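Local coordinates for uncharacterized protein (Methanosarcina mazei, PDB 3R6A) that is of unknown function but has the fold of the glyoxalase/bleomycin resistance/dioxygenase superfamily and pairs with a second copy of itself, at residues B[22-27]-B[51-56]; B[34-39]-B[43-48]; B[71-74]-B[78-81]; B[105-108]-B[114-117]. All blocks are in the same frame, centred on the assembly; numbering follows the deposited sequence.

Contact 1: B[22-27]-B[51-56]; sequences EFYEEL and ILLIAG
Tyr24 of helix 17-27 meets Leu53 and Ile51 of strand 51-55, and the contact is wholly apolar. Both methyls of Leu53 come obliquely to the CD2 and CE2 atoms of the tyrosine ring. CD2 of Leu53 lies 3.7 Å from CE2 of Tyr24, and CD1 of Leu53 lies 3.8 Å from CD2 of Tyr24. Ile51 touches more loosely from the same side of the ring plane, with its CD1 4.5 Å from Tyr24 CD1. CG of Tyr24 stands anti to the carbonyl carbon (chi1 -69°), which sends the ring from the helix toward the strand. Within the helix, CD2 of Phe23 sits over the centre of the opposite face of the Tyr24 ring.

The polar end of Tyr24 belongs to the subunit interface. Its hydroxyl is hydrogen-bonded to Asp109 and to His107 of the second subunit, which probably fixes how the ring is turned.

The neighbouring core is also apolar. Leu53 packs on Leu17 and Leu21 of the same helix, and Tyr24 packs on Leu12 and Ile48. The contact therefore seats a helix on one face of the mixed sheet, as in the glyoxalase/bleomycin resistance fold.

Contact 2: B[34-39]-B[43-48]; sequences MRFEIP and VELAQI
An antiparallel beta hairpin pairs Met34 with Gln47 and Arg35 with Ala46. Met34, a selenomethionine, and Gln47 form the hydrogen-bonded pair. Met34 N reaches Gln47 O at 2.8 Å, with a nearly straight N-H...O angle of 169°. Gln47 N returns a bond to Met34 O. At the non-hydrogen-bonded pair, the CA atoms of Arg35 and Ala46 are 4.5 Å apart. Further along, the ladder weakens: the bond from Phe36 N to Leu45 O is 3.3 Å long and weak.

The Arg35 side chain closes over this end of the hairpin. Bends at chi2 and chi3 (-77° and -78°) fold it back across Ala46, with Arg35 CD 3.8 Å from Ala46 CB. NH2 of Arg35 forms a salt bridge with OE1 of Glu44 at 2.7 Å, and the guanidinium and carboxylate planes are steeply turned against each other. NH1 of Arg35 makes a weak bond to Leu45 O. A water joins NH1 of Arg35 to Phe36 O and Leu45 N, filling the place of a direct backbone link.

On the face that carries Gln47, the Phe36 ring presents its edge to CB of Gln47, 3.6 Å from Phe36 CE2. NE2 of Gln47 is held by Ser49 O. Leu45 CD2 touches both Phe36 CD2 and Ile38 CG2, the latter at 3.9 Å.

Within this chain, strand 34-35 is an outermost strand of the sheet. Strand 44-48 is bonded on its far side to strand 51-55, and Leu17 of helix 17-27 touches both Arg35 and Glu44.

Contact 3: B[71-74]-B[78-81]; sequences FLVD and KFKT
Val73 and Asp74, at the end of strand 69-73, meet Phe79 of helix 76-84. This is a strand-turn-helix step: the chain leaves the sheet, turns, and lays a helix back over it, as in the glyoxalase/bleomycin resistance fold.

Phe71 comes first along the strand. Its CB points toward the helix, but its ring makes no close contact with residues 78-81. It packs edge-to-face with Tyr115 instead, and against Ile51 of the second subunit. At the next residue, the backbone of Leu72 bonds to strand 5-14.

Val73 carries most of the contact. Its CG1 lies over one face of the Phe79 ring, 3.9 Å from the centroid and displaced toward the rim, which makes a CH-pi contact. CB of Val73 also comes within 3.5 Å of CE2 of Phe79. With CG1 anti to the carbonyl carbon (chi1 -55°), that methyl, rather than CG2, is the one over the ring face. The ring of Phe79 is further enclosed by Ile5, Met3 and Met103, and by Leu27 of the second subunit, so this is a buried apolar core.

Asp74 follows, where the strand has ended. Its carboxylate turns back toward the helix. OD1 of Asp74 accepts a hydrogen bond from the backbone N of Lys4, which helps to hold the group and ties the turn to the start of the chain. The carboxylate plane stands almost at a right angle to the ring, at 87°, and Asp74 OD1 approaches the ring edge 3.8 Å from CE2 of Phe79.

Contact 4: B[105-108]-B[114-117]; sequences VRHS and EYVE
Tyr115 lays its ring against the side chain of Val105 across the hairpin of strands 100-106 and 112-118. CG2 of Val105 lies 3.8 Å from CD2 of Tyr115, and CB of Val105 lies 3.9 Å from CE2 of Tyr115. The valine meets the ring obliquely, along its CD2-CE2 side. Backbone bonds of Val105 to Ile113 and of Tyr115 to Met103 set the two strands antiparallel. Leu83 of helix 76-84 touches Val105, His107 and Tyr115, so all form part of the core between helix and sheet.

After Arg106 the chain leaves the strand, and His107 brings its imidazole to the far end of the tyrosine. With CG anti to the carbonyl carbon (chi1 -70°), the imidazole reaches back to the hydroxyl. NE2 meets Tyr115, and ND1 is hydrogen-bonded to the Tyr24 hydroxyl of the second subunit, so both nitrogens of this buried ring have partners. Leu27 of the second subunit also packs on His107 and Tyr115. An acetate ion, probably from the crystallisation liquor, lies about 4 Å from the side chain of His107. The tyrosine hydroxyl lies at the edge of the imidazole, near its plane, with NE2 of His107 hydrogen-bonded to OH of Tyr115 at 2.8 Å.

How the contacts relate
From the N terminus, helix 17-27 leads into the hairpin of contact 2, which closes a very short loop. Contact 1 then closes a longer loop when strand 51-55 returns to the helix, so contact 2 lies within it. The two share backbone bonds between strands 44-48 and 51-55. Contacts 3 and 4 follow in series, without crossing. Contact 3 closes the turn from strand 69-73 into helix 76-84, and contact 4 closes the last hairpin. They join where strands 69-73 and 112-118 pair. The two groups lie on opposite sides of the chain's centre but reach one sheet. Contacts 1, 3 and 4 also touch the second subunit.

Contact 1: B[22-27]-B[51-56]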
loop_
_atom_site.group_PDB
_atom_site.type_symbol
_atom_site.label_atom_id
_atom_site.label_comp_id
_atom_site.label_asym_id
_atom_site.label_seq_id
_atom_site.Cartn_x
_atom_site.Cartn_y
_atom_site.Cartn_z
ATOM N N GLU B 22 -4.201 -15.712 9.261
ATOM C CA GLU B 22 -4.407 -17.030 8.682
ATOM C C GLU B 22 -4.813 -16.876 7.221
ATOM O O GLU B 22 -4.298 -17.579 6.350
ATOM C CB GLU B 22 -5.491 -17.789 9.452
ATOM C CG GLU B 22 -5.858 -19.147 8.859
ATOM C CD GLU B 22 -4.682 -20.108 8.782
ATOM O OE1 GLU B 22 -3.776 -19.885 7.948
ATOM O OE2 GLU B 22 -4.664 -21.090 9.557
ATOM N N PHE B 23 -5.726 -15.946 6.958
ATOM C CA PHE B 23 -6.189 -15.707 5.599
ATOM C C PHE B 23 -5.055 -15.259 4.685
ATOM O O PHE B 23 -4.867 -15.817 3.603
ATOM C CB PHE B 23 -7.295 -14.648 5.581
ATOM C CG PHE B 23 -7.710 -14.236 4.196
ATOM C CD1 PHE B 23 -8.462 -15.089 3.392
ATOM C CD2 PHE B 23 -7.316 -13.006 3.680
ATOM C CE1 PHE B 23 -8.813 -14.726 2.096
ATOM C CE2 PHE B 23 -7.663 -12.632 2.381
ATOM C CZ PHE B 23 -8.412 -13.492 1.587
ATOM N N TYR B 24 -4.298 -14.251 5.109
ATOM C CA TYR B 24 -3.206 -13.771 4.268
ATOM C C TYR B 24 -2.083 -14.779 4.083
ATOM O O TYR B 24 -1.431 -14.789 3.041
ATOM C CB TYR B 24 -2.670 -12.438 4.802
ATOM C CG TYR B 24 -3.686 -11.338 4.615
ATOM C CD1 TYR B 24 -3.998 -10.863 3.337
ATOM C CD2 TYR B 24 -4.427 -10.860 5.692
ATOM C CE1 TYR B 24 -5.031 -9.951 3.142
ATOM C CE2 TYR B 24 -5.459 -9.953 5.508
ATOM C CZ TYR B 24 -5.762 -9.506 4.234
ATOM O OH TYR B 24 -6.821 -8.649 4.052
ATOM N N GLU B 25 -1.854 -15.638 5.075
ATOM C CA GLU B 25 -0.801 -16.641 4.935
ATOM C C GLU B 25 -1.207 -17.602 3.824
ATOM O O GLU B 25 -0.371 -18.083 3.058
ATOM C CB GLU B 25 -0.593 -17.381 6.263
ATOM C CG GLU B 25 -0.076 -16.448 7.359
ATOM C CD GLU B 25 -0.049 -17.073 8.738
ATOM O OE1 GLU B 25 -0.856 -17.987 8.999
ATOM O OE2 GLU B 25 0.772 -16.624 9.568
ATOM N N GLU B 26 -2.505 -17.854 3.725
ATOM C CA GLU B 26 -3.032 -18.743 2.698
ATOM C C GLU B 26 -3.031 -18.052 1.334
ATOM O O GLU B 26 -2.547 -18.606 0.344
ATOM C CB GLU B 26 -4.456 -19.164 3.059
ATOM C CG GLU B 26 -4.550 -19.971 4.345
ATOM C CD GLU B 26 -4.164 -21.423 4.152
ATOM O OE1 GLU B 26 -3.069 -21.688 3.613
ATOM O OE2 GLU B 26 -4.963 -22.301 4.546
ATOM N N LEU B 27 -3.577 -16.840 1.292
ATOM C CA LEU B 27 -3.653 -16.072 0.048
ATOM C C LEU B 27 -2.274 -15.829 -0.567
ATOM O O LEU B 27 -2.082 -15.987 -1.777
ATOM C CB LEU B 27 -4.328 -14.726 0.305
ATOM C CG LEU B 27 -4.447 -13.790 -0.899
ATOM C CD1 LEU B 27 -5.495 -14.324 -1.869
ATOM C CD2 LEU B 27 -4.813 -12.392 -0.417
ATOM N N ILE B 51 2.874 -6.553 2.993
ATOM C CA ILE B 51 1.658 -6.004 3.570
ATOM C C ILE B 51 1.835 -5.799 5.069
ATOM O O ILE B 51 2.320 -6.681 5.763
ATOM C CB ILE B 51 0.469 -6.956 3.375
ATOM C CG1 ILE B 51 0.132 -7.072 1.889
ATOM C CG2 ILE B 51 -0.741 -6.445 4.149
ATOM C CD1 ILE B 51 -0.970 -8.048 1.604
ATOM N N LEU B 52 1.441 -4.626 5.555
ATOM C CA LEU B 52 1.507 -4.333 6.976
ATOM C C LEU B 52 0.075 -4.421 7.468
ATOM O O LEU B 52 -0.787 -3.670 7.006
ATOM C CB LEU B 52 2.035 -2.914 7.239
ATOM C CG LEU B 52 3.536 -2.641 7.138
ATOM C CD1 LEU B 52 3.799 -1.156 7.387
ATOM C CD2 LEU B 52 4.281 -3.483 8.166
ATOM N N LEU B 53 -0.183 -5.358 8.377
ATOM C CA LEU B 53 -1.510 -5.526 8.952
ATOM C C LEU B 53 -1.549 -4.793 10.288
ATOM O O LEU B 53 -0.773 -5.100 11.197
ATOM C CB LEU B 53 -1.821 -7.010 9.174
ATOM C CG LEU B 53 -2.089 -7.879 7.950
ATOM C CD1 LEU B 53 -2.243 -9.336 8.390
ATOM C CD2 LEU B 53 -3.355 -7.400 7.239
ATOM N N ILE B 54 -2.446 -3.816 10.392
ATOM C CA ILE B 54 -2.604 -3.023 11.606
ATOM C C ILE B 54 -3.963 -3.389 12.197
ATOM O O ILE B 54 -4.992 -3.186 11.554
ATOM C CB ILE B 54 -2.561 -1.522 11.264
ATOM C CG1 ILE B 54 -1.261 -1.216 10.512
ATOM C CG2 ILE B 54 -2.664 -0.686 12.535
ATOM C CD1 ILE B 54 -1.177 0.188 9.971
ATOM N N ALA B 55 -3.962 -3.936 13.413
ATOM C CA ALA B 55 -5.199 -4.368 14.055
ATOM C C ALA B 55 -5.553 -3.591 15.314
ATOM O O ALA B 55 -4.682 -3.213 16.093
ATOM C CB ALA B 55 -5.117 -5.860 14.379
ATOM N N GLY B 56 -6.849 -3.368 15.502
ATOM C CA GLY B 56 -7.325 -2.644 16.665
ATOM C C GLY B 56 -8.769 -2.222 16.468
ATOM O O GLY B 56 -9.356 -2.477 15.416
#

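Contact 2: B[34-39]-B[43-48]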
loop_
_atom_site.group_PDB
_atom_site.type_symbol
_atom_site.label_atom_id
_atom_site.label_comp_id
_atom_site.label_asym_id
_atom_site.label_seq_id
_atom_site.Cartn_x
_atom_site.Cartn_y
_atom_site.Cartn_z
HETATM N N MSE B 34 5.741 -11.473 10.424
HETATM C CA MSE B 34 6.521 -10.832 11.468
HETATM C C MSE B 34 5.620 -10.013 12.383
HETATM O O MSE B 34 4.611 -9.460 11.946
HETATM C CB MSE B 34 7.583 -9.908 10.860
HETATM C CG MSE B 34 8.576 -10.589 9.930
HETATM SE SE MSE B 34 9.561 -12.023 10.778
HETATM C CE MSE B 34 8.565 -13.505 10.055
ATOM N N ARG B 35 5.979 -9.961 13.659
ATOM C CA ARG B 35 5.244 -9.159 14.628
ATOM C C ARG B 35 6.274 -8.176 15.159
ATOM O O ARG B 35 7.416 -8.550 15.451
ATOM C CB ARG B 35 4.683 -10.028 15.756
ATOM C CG ARG B 35 3.591 -10.975 15.288
ATOM C CD ARG B 35 2.249 -10.266 15.071
ATOM N NE ARG B 35 1.572 -10.022 16.344
ATOM C CZ ARG B 35 1.581 -8.864 16.994
ATOM N NH1 ARG B 35 2.223 -7.822 16.491
ATOM N NH2 ARG B 35 0.972 -8.757 18.167
ATOM N N PHE B 36 5.871 -6.915 15.277
ATOM C CA PHE B 36 6.777 -5.873 15.729
ATOM C C PHE B 36 6.393 -5.271 17.062
ATOM O O PHE B 36 5.223 -5.217 17.420
ATOM C CB PHE B 36 6.838 -4.752 14.691
ATOM C CG PHE B 36 7.307 -5.201 13.341
ATOM C CD1 PHE B 36 8.631 -5.565 13.136
ATOM C CD2 PHE B 36 6.422 -5.266 12.271
ATOM C CE1 PHE B 36 9.070 -5.989 11.883
ATOM C CE2 PHE B 36 6.852 -5.689 11.014
ATOM C CZ PHE B 36 8.177 -6.050 10.822
ATOM N N GLU B 37 7.409 -4.825 17.790
ATOM C CA GLU B 37 7.214 -4.175 19.070
ATOM C C GLU B 37 6.964 -2.714 18.698
ATOM O O GLU B 37 7.774 -2.105 18.001
ATOM C CB GLU B 37 8.487 -4.285 19.912
ATOM C CG GLU B 37 8.333 -3.765 21.335
ATOM C CD GLU B 37 9.648 -3.704 22.083
ATOM O OE1 GLU B 37 10.616 -4.372 21.661
ATOM O OE2 GLU B 37 9.712 -2.997 23.109
ATOM N N ILE B 38 5.840 -2.159 19.133
ATOM C CA ILE B 38 5.537 -0.768 18.816
ATOM C C ILE B 38 5.098 0.011 20.051
ATOM O O ILE B 38 4.679 -0.572 21.051
ATOM C CB ILE B 38 4.433 -0.653 17.743
ATOM C CG1 ILE B 38 3.150 -1.327 18.233
ATOM C CG2 ILE B 38 4.914 -1.277 16.441
ATOM C CD1 ILE B 38 1.947 -1.083 17.335
ATOM N N PRO B 39 5.188 1.347 19.992
ATOM C CA PRO B 39 4.802 2.211 21.113
ATOM C C PRO B 39 3.298 2.391 21.332
ATOM O O PRO B 39 2.849 2.484 22.476
ATOM C CB PRO B 39 5.500 3.527 20.779
ATOM C CG PRO B 39 5.421 3.561 19.289
ATOM C CD PRO B 39 5.797 2.139 18.907
ATOM N N VAL B 43 -3.092 -1.300 19.597
ATOM C CA VAL B 43 -2.856 -1.547 18.181
ATOM C C VAL B 43 -1.763 -2.599 18.059
ATOM O O VAL B 43 -0.762 -2.542 18.772
ATOM C CB VAL B 43 -2.411 -0.260 17.447
ATOM C CG1 VAL B 43 -2.084 -0.571 16.002
ATOM C CG2 VAL B 43 -3.516 0.784 17.515
ATOM N N GLU B 44 -1.978 -3.568 17.173
ATOM C CA GLU B 44 -1.009 -4.634 16.944
ATOM C C GLU B 44 -0.542 -4.534 15.495
ATOM O O GLU B 44 -1.352 -4.296 14.595
ATOM C CB GLU B 44 -1.641 -6.011 17.168
ATOM C CG GLU B 44 -2.184 -6.282 18.576
ATOM C CD GLU B 44 -1.126 -6.208 19.662
ATOM O OE1 GLU B 44 0.040 -6.579 19.401
ATOM O OE2 GLU B 44 -1.466 -5.794 20.793
ATOM N N LEU B 45 0.752 -4.728 15.276
ATOM C CA LEU B 45 1.322 -4.638 13.938
ATOM C C LEU B 45 1.967 -5.941 13.477
ATOM O O LEU B 45 2.769 -6.531 14.197
ATOM C CB LEU B 45 2.376 -3.530 13.905
ATOM C CG LEU B 45 3.018 -3.232 12.550
ATOM C CD1 LEU B 45 1.970 -2.629 11.625
ATOM C CD2 LEU B 45 4.185 -2.273 12.724
ATOM N N ALA B 46 1.618 -6.377 12.272
ATOM C CA ALA B 46 2.198 -7.590 11.701
ATOM C C ALA B 46 2.571 -7.324 10.249
ATOM O O ALA B 46 1.991 -6.451 9.601
ATOM C CB ALA B 46 1.199 -8.740 11.770
ATOM N N GLN B 47 3.556 -8.055 9.738
ATOM C CA GLN B 47 3.926 -7.898 8.337
ATOM C C GLN B 47 3.960 -9.259 7.676
ATOM O O GLN B 47 4.569 -10.192 8.198
ATOM C CB GLN B 47 5.299 -7.240 8.169
ATOM C CG GLN B 47 5.638 -6.981 6.687
ATOM C CD GLN B 47 7.023 -6.399 6.473
ATOM O OE1 GLN B 47 7.528 -5.655 7.306
ATOM N NE2 GLN B 47 7.637 -6.726 5.337
ATOM N N ILE B 48 3.283 -9.377 6.540
ATOM C CA ILE B 48 3.276 -10.618 5.778
ATOM C C ILE B 48 3.551 -10.173 4.345
ATOM O O ILE B 48 2.838 -9.319 3.811
ATOM C CB ILE B 48 1.924 -11.349 5.913
ATOM C CG1 ILE B 48 1.955 -12.640 5.094
ATOM C CG2 ILE B 48 0.787 -10.436 5.504
ATOM C CD1 ILE B 48 0.882 -13.626 5.483
HETATM O O HOH W 1 2.502 -5.000 17.473
#

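Contact 3: B[71-74]-B[78-81]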
loop_
_atom_site.group_PDB
_atom_site.type_symbol
_atom_site.label_atom_id
_atom_site.label_comp_id
_atom_site.label_asym_id
_atom_site.label_seq_id
_atom_site.Cartn_x
_atom_site.Cartn_y
_atom_site.Cartn_z
ATOM N N PHE B 71 7.155 3.441 3.815
ATOM C CA PHE B 71 8.369 3.251 3.036
ATOM C C PHE B 71 9.494 2.855 3.974
ATOM O O PHE B 71 9.859 3.626 4.858
ATOM C CB PHE B 71 8.803 4.544 2.332
ATOM C CG PHE B 71 7.896 4.999 1.220
ATOM C CD1 PHE B 71 6.733 4.307 0.894
ATOM C CD2 PHE B 71 8.215 6.149 0.497
ATOM C CE1 PHE B 71 5.903 4.757 -0.132
ATOM C CE2 PHE B 71 7.392 6.606 -0.528
ATOM C CZ PHE B 71 6.233 5.905 -0.843
ATOM N N LEU B 72 10.029 1.651 3.794
ATOM C CA LEU B 72 11.164 1.200 4.595
ATOM C C LEU B 72 12.373 1.747 3.836
ATOM O O LEU B 72 12.534 1.476 2.642
ATOM C CB LEU B 72 11.203 -0.332 4.652
ATOM C CG LEU B 72 12.369 -1.013 5.372
ATOM C CD1 LEU B 72 12.474 -0.531 6.818
ATOM C CD2 LEU B 72 12.150 -2.518 5.330
ATOM N N VAL B 73 13.206 2.530 4.515
ATOM C CA VAL B 73 14.362 3.143 3.872
ATOM C C VAL B 73 15.679 2.862 4.583
ATOM O O VAL B 73 15.698 2.440 5.737
ATOM C CB VAL B 73 14.176 4.682 3.767
ATOM C CG1 VAL B 73 12.875 4.997 3.047
ATOM C CG2 VAL B 73 14.157 5.308 5.157
ATOM N N ASP B 74 16.781 3.113 3.884
ATOM C CA ASP B 74 18.103 2.886 4.450
ATOM C C ASP B 74 18.489 3.993 5.431
ATOM O O ASP B 74 19.103 3.729 6.465
ATOM C CB ASP B 74 19.139 2.796 3.324
ATOM C CG ASP B 74 19.354 4.121 2.617
ATOM O OD1 ASP B 74 18.385 4.899 2.486
ATOM O OD2 ASP B 74 20.495 4.382 2.179
ATOM N N LYS B 78 18.641 11.182 5.179
ATOM C CA LYS B 78 18.816 11.524 3.772
ATOM C C LYS B 78 17.477 11.894 3.139
ATOM O O LYS B 78 17.377 12.867 2.386
ATOM C CB LYS B 78 19.443 10.349 3.016
ATOM C CG LYS B 78 20.866 10.612 2.530
ATOM C CD LYS B 78 21.807 10.953 3.673
ATOM C CE LYS B 78 22.066 9.754 4.575
ATOM N NZ LYS B 78 23.004 10.090 5.689
ATOM N N PHE B 79 16.446 11.116 3.453
ATOM C CA PHE B 79 15.110 11.372 2.918
ATOM C C PHE B 79 14.503 12.638 3.507
ATOM O O PHE B 79 13.826 13.388 2.812
ATOM C CB PHE B 79 14.191 10.174 3.188
ATOM C CG PHE B 79 14.335 9.069 2.182
ATOM C CD1 PHE B 79 13.665 9.132 0.964
ATOM C CD2 PHE B 79 15.177 7.988 2.428
ATOM C CE1 PHE B 79 13.830 8.138 0.001
ATOM C CE2 PHE B 79 15.351 6.985 1.471
ATOM C CZ PHE B 79 14.677 7.061 0.256
ATOM N N LYS B 80 14.753 12.877 4.790
ATOM C CA LYS B 80 14.223 14.064 5.447
ATOM C C LYS B 80 14.702 15.311 4.713
ATOM O O LYS B 80 13.915 16.211 4.422
ATOM C CB LYS B 80 14.680 14.106 6.909
ATOM C CG LYS B 80 14.115 15.264 7.714
ATOM C CD LYS B 80 14.493 15.126 9.185
ATOM C CE LYS B 80 13.947 16.278 10.017
ATOM N NZ LYS B 80 14.554 17.580 9.632
ATOM N N THR B 81 15.994 15.348 4.408
ATOM C CA THR B 81 16.585 16.478 3.705
ATOM C C THR B 81 15.940 16.656 2.334
ATOM O O THR B 81 15.476 17.739 1.994
ATOM C CB THR B 81 18.103 16.282 3.530
ATOM O OG1 THR B 81 18.712 16.135 4.819
ATOM C CG2 THR B 81 18.723 17.486 2.813
#

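Contact 4: B[105-108]-B[114-117]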
loop_
_atom_site.group_PDB
_atom_site.type_symbol
_atom_site.label_atom_id
_atom_site.label_comp_id
_atom_site.label_asym_id
_atom_site.label_seq_id
_atom_site.Cartn_x
_atom_site.Cartn_y
_atom_site.Cartn_z
ATOM N N VAL B 105 5.356 11.894 7.042
ATOM C CA VAL B 105 5.520 13.046 6.175
ATOM C C VAL B 105 4.331 13.327 5.280
ATOM O O VAL B 105 3.706 12.406 4.769
ATOM C CB VAL B 105 6.748 12.827 5.261
ATOM C CG1 VAL B 105 6.936 14.009 4.317
ATOM C CG2 VAL B 105 7.991 12.600 6.108
ATOM N N ARG B 106 4.023 14.608 5.094
ATOM C CA ARG B 106 2.949 14.989 4.191
ATOM C C ARG B 106 3.625 15.520 2.935
ATOM O O ARG B 106 4.252 16.582 2.956
ATOM C CB ARG B 106 2.051 16.085 4.787
ATOM C CG ARG B 106 0.913 16.503 3.843
ATOM C CD ARG B 106 0.062 17.627 4.436
ATOM N NE ARG B 106 -1.117 17.933 3.618
ATOM C CZ ARG B 106 -1.103 18.654 2.499
ATOM N NH1 ARG B 106 0.029 19.164 2.036
ATOM N NH2 ARG B 106 -2.232 18.860 1.836
ATOM N N HIS B 107 3.516 14.769 1.846
ATOM C CA HIS B 107 4.097 15.183 0.579
ATOM C C HIS B 107 3.310 16.387 0.062
ATOM O O HIS B 107 2.157 16.585 0.435
ATOM C CB HIS B 107 4.007 14.046 -0.439
ATOM C CG HIS B 107 4.906 12.887 -0.139
ATOM N ND1 HIS B 107 4.851 11.704 -0.844
ATOM C CD2 HIS B 107 5.900 12.736 0.771
ATOM C CE1 HIS B 107 5.772 10.875 -0.384
ATOM N NE2 HIS B 107 6.421 11.476 0.598
ATOM N N SER B 108 3.939 17.176 -0.800
ATOM C CA SER B 108 3.295 18.351 -1.377
ATOM C C SER B 108 1.945 18.003 -2.004
ATOM O O SER B 108 0.991 18.781 -1.915
ATOM C CB SER B 108 4.205 18.977 -2.440
ATOM O OG SER B 108 3.599 20.122 -3.012
ATOM N N GLU B 114 4.563 7.122 5.889
ATOM C CA GLU B 114 5.376 6.833 7.060
ATOM C C GLU B 114 6.709 6.290 6.557
ATOM O O GLU B 114 6.741 5.321 5.796
ATOM C CB GLU B 114 4.713 5.787 7.957
ATOM C CG GLU B 114 5.610 5.337 9.094
ATOM C CD GLU B 114 5.027 4.182 9.878
ATOM O OE1 GLU B 114 4.431 3.281 9.248
ATOM O OE2 GLU B 114 5.179 4.173 11.120
ATOM N N TYR B 115 7.800 6.938 6.949
ATOM C CA TYR B 115 9.139 6.497 6.562
ATOM C C TYR B 115 9.744 5.783 7.765
ATOM O O TYR B 115 9.768 6.321 8.874
ATOM C CB TYR B 115 10.008 7.697 6.176
ATOM C CG TYR B 115 9.648 8.294 4.838
ATOM C CD1 TYR B 115 10.417 8.030 3.705
ATOM C CD2 TYR B 115 8.535 9.127 4.700
ATOM C CE1 TYR B 115 10.095 8.582 2.471
ATOM C CE2 TYR B 115 8.202 9.682 3.467
ATOM C CZ TYR B 115 8.990 9.408 2.358
ATOM O OH TYR B 115 8.699 9.988 1.143
ATOM N N VAL B 116 10.237 4.570 7.546
ATOM C CA VAL B 116 10.807 3.794 8.638
ATOM C C VAL B 116 12.223 3.336 8.341
ATOM O O VAL B 116 12.547 2.977 7.212
ATOM C CB VAL B 116 9.942 2.551 8.923
ATOM C CG1 VAL B 116 10.526 1.762 10.088
ATOM C CG2 VAL B 116 8.512 2.972 9.220
ATOM N N GLU B 117 13.060 3.349 9.372
ATOM C CA GLU B 117 14.441 2.909 9.261
ATOM C C GLU B 117 14.611 1.838 10.331
ATOM O O GLU B 117 14.373 2.092 11.507
ATOM C CB GLU B 117 15.393 4.073 9.536
ATOM C CG GLU B 117 16.864 3.740 9.347
ATOM C CD GLU B 117 17.772 4.878 9.773
ATOM O OE1 GLU B 117 17.681 5.974 9.182
ATOM O OE2 GLU B 117 18.576 4.677 10.709
#